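Local coordinates for positive phenol-degradative gene regulator (Ralstonia sp. E2, PDB 5FRY), which probably activates transcription of phenol-degradation genes, sensing phenolic compounds through the zinc-containing N-terminal domain to which this chain corresponds, at residues A[113-118]-A[122-127]. Sequence-based numbering, arbitrary orientation.
Sequences LTVDIN and GVYHGE
Y124 lies against I117 and V115 on one face of a beta hairpin, strands 109-118 and 123-131, in the four-stranded antiparallel sheet of the phenol-sensing domain. With CG anti to the backbone N (chi1 -176°), the Y124 side chain runs along its own strand toward G126 and leans across to I117 and V115. From CB it continues to CG, obliquely placed 4.1 Å from D116 O; CD1 then meets I117 CG1, which comes in at the ring edge 3.4 Å away. Farther out, Y124 CE1 touches V115 CG1 at 3.6 Å, CZ and OH lie near the same methyl, and OH hydrogen-bonds to the OH of Y172, a residue of the phenol pocket. Beta-branched V115 and I117 suit an extended strand and also pack on L95 of helix 91-95. At G126, paired with V115, a CB would clash with the Y124 hydroxyl. The polar D116, H125 and N118 share the other face with V123. Between the strands, D116 and H125 exchange two 2.7 Å backbone bonds, D116 N to H125 O and H125 N to D116 O. A G1 bulge closes the turn, where G122 suits the positive phi of 80°. L113 and T114 form a classic bulge opposite E127, with L113 N bonded to E127 O at 2.7 Å.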
loop_
_atom_site.group_PDB
_atom_site.type_symbol
_atom_site.label_atom_id
_atom_site.label_comp_id
_atom_site.label_asym_id
_atom_site.label_seq_id
_atom_site.Cartn_x
_atom_site.Cartn_y
_atom_site.Cartn_z
ATOM N N LEU A 113 -3.995 -24.921 7.687
ATOM C CA LEU A 113 -3.729 -26.338 7.448
ATOM C C LEU A 113 -4.042 -27.125 8.722
ATOM O O LEU A 113 -5.031 -27.859 8.784
ATOM C CB LEU A 113 -2.275 -26.545 6.993
ATOM C CG LEU A 113 -1.869 -27.882 6.362
ATOM C CD1 LEU A 113 -2.774 -28.245 5.184
ATOM C CD2 LEU A 113 -0.409 -27.857 5.921
ATOM N N THR A 114 -3.214 -26.956 9.748
ATOM C CA THR A 114 -3.610 -27.374 11.086
ATOM C C THR A 114 -3.331 -26.228 12.058
ATOM O O THR A 114 -2.313 -25.545 11.945
ATOM C CB THR A 114 -2.897 -28.674 11.535
ATOM O OG1 THR A 114 -3.421 -29.094 12.803
ATOM C CG2 THR A 114 -1.395 -28.481 11.644
ATOM N N VAL A 115 -4.250 -25.990 12.990
ATOM C CA VAL A 115 -4.046 -24.928 13.971
ATOM C C VAL A 115 -4.548 -25.326 15.352
ATOM O O VAL A 115 -5.736 -25.582 15.540
ATOM C CB VAL A 115 -4.749 -23.616 13.554
ATOM C CG1 VAL A 115 -4.223 -22.446 14.378
ATOM C CG2 VAL A 115 -4.543 -23.352 12.088
ATOM N N ASP A 116 -3.627 -25.377 16.312
ATOM C CA ASP A 116 -3.967 -25.598 17.716
ATOM C C ASP A 116 -3.783 -24.291 18.453
ATOM O O ASP A 116 -2.689 -23.730 18.452
ATOM C CB ASP A 116 -3.084 -26.679 18.350
ATOM C CG ASP A 116 -3.522 -28.091 17.996
ATOM O OD1 ASP A 116 -4.726 -28.305 17.726
ATOM O OD2 ASP A 116 -2.650 -28.989 18.007
ATOM N N ILE A 117 -4.847 -23.791 19.069
ATOM C CA ILE A 117 -4.764 -22.508 19.744
ATOM C C ILE A 117 -5.631 -22.484 21.007
ATOM O O ILE A 117 -6.802 -22.860 20.976
ATOM C CB ILE A 117 -5.165 -21.344 18.785
ATOM C CG1 ILE A 117 -4.870 -19.982 19.418
ATOM C CG2 ILE A 117 -6.617 -21.462 18.346
ATOM C CD1 ILE A 117 -5.575 -18.813 18.763
ATOM N N ASN A 118 -5.010 -22.109 22.124
ATOM C CA ASN A 118 -5.731 -21.707 23.330
ATOM C C ASN A 118 -5.113 -20.438 23.888
ATOM O O ASN A 118 -3.949 -20.438 24.312
ATOM C CB ASN A 118 -5.720 -22.801 24.401
ATOM C CG ASN A 118 -6.703 -22.503 25.537
ATOM O OD1 ASN A 118 -6.456 -21.642 26.385
ATOM N ND2 ASN A 118 -7.834 -23.198 25.536
ATOM N N GLY A 122 -1.954 -19.957 26.485
ATOM C CA GLY A 122 -0.695 -19.538 25.901
ATOM C C GLY A 122 -0.167 -20.536 24.902
ATOM O O GLY A 122 1.012 -20.513 24.563
ATOM N N VAL A 123 -1.047 -21.412 24.429
ATOM C CA VAL A 123 -0.682 -22.432 23.456
ATOM C C VAL A 123 -0.986 -21.987 22.033
ATOM O O VAL A 123 -2.097 -21.563 21.742
ATOM C CB VAL A 123 -1.437 -23.745 23.676
ATOM C CG1 VAL A 123 -0.814 -24.839 22.829
ATOM C CG2 VAL A 123 -1.428 -24.127 25.118
ATOM N N TYR A 124 -0.017 -22.123 21.141
ATOM C CA TYR A 124 -0.328 -21.889 19.726
ATOM C C TYR A 124 0.580 -22.684 18.829
ATOM O O TYR A 124 1.810 -22.592 18.918
ATOM C CB TYR A 124 -0.230 -20.403 19.346
ATOM C CG TYR A 124 -0.653 -20.184 17.899
ATOM C CD1 TYR A 124 -2.000 -20.084 17.559
ATOM C CD2 TYR A 124 0.288 -20.122 16.879
ATOM C CE1 TYR A 124 -2.405 -19.915 16.253
ATOM C CE2 TYR A 124 -0.112 -19.946 15.552
ATOM C CZ TYR A 124 -1.459 -19.840 15.251
ATOM O OH TYR A 124 -1.871 -19.668 13.948
ATOM N N HIS A 125 -0.024 -23.479 17.969
ATOM C CA HIS A 125 0.730 -24.121 16.910
ATOM C C HIS A 125 -0.075 -24.031 15.633
ATOM O O HIS A 125 -1.203 -24.530 15.562
ATOM C CB HIS A 125 1.051 -25.573 17.261
ATOM C CG HIS A 125 2.074 -26.189 16.354
ATOM N ND1 HIS A 125 3.422 -26.184 16.650
ATOM C CD2 HIS A 125 1.946 -26.808 15.166
ATOM C CE1 HIS A 125 4.079 -26.793 15.679
ATOM N NE2 HIS A 125 3.216 -27.184 14.765
ATOM N N GLY A 126 0.492 -23.373 14.630
ATOM C CA GLY A 126 -0.257 -23.093 13.422
ATOM C C GLY A 126 0.508 -23.231 12.129
ATOM O O GLY A 126 1.681 -22.832 12.033
ATOM N N GLU A 127 -0.169 -23.802 11.135
ATOM C CA GLU A 127 0.412 -24.103 9.838
ATOM C C GLU A 127 -0.566 -23.676 8.751
ATOM O O GLU A 127 -1.776 -23.919 8.836
ATOM C CB GLU A 127 0.740 -25.602 9.730
ATOM C CG GLU A 127 1.846 -26.083 10.651
ATOM C CD GLU A 127 2.071 -27.587 10.548
ATOM O OE1 GLU A 127 1.236 -28.269 9.902
ATOM O OE2 GLU A 127 3.079 -28.081 11.111
#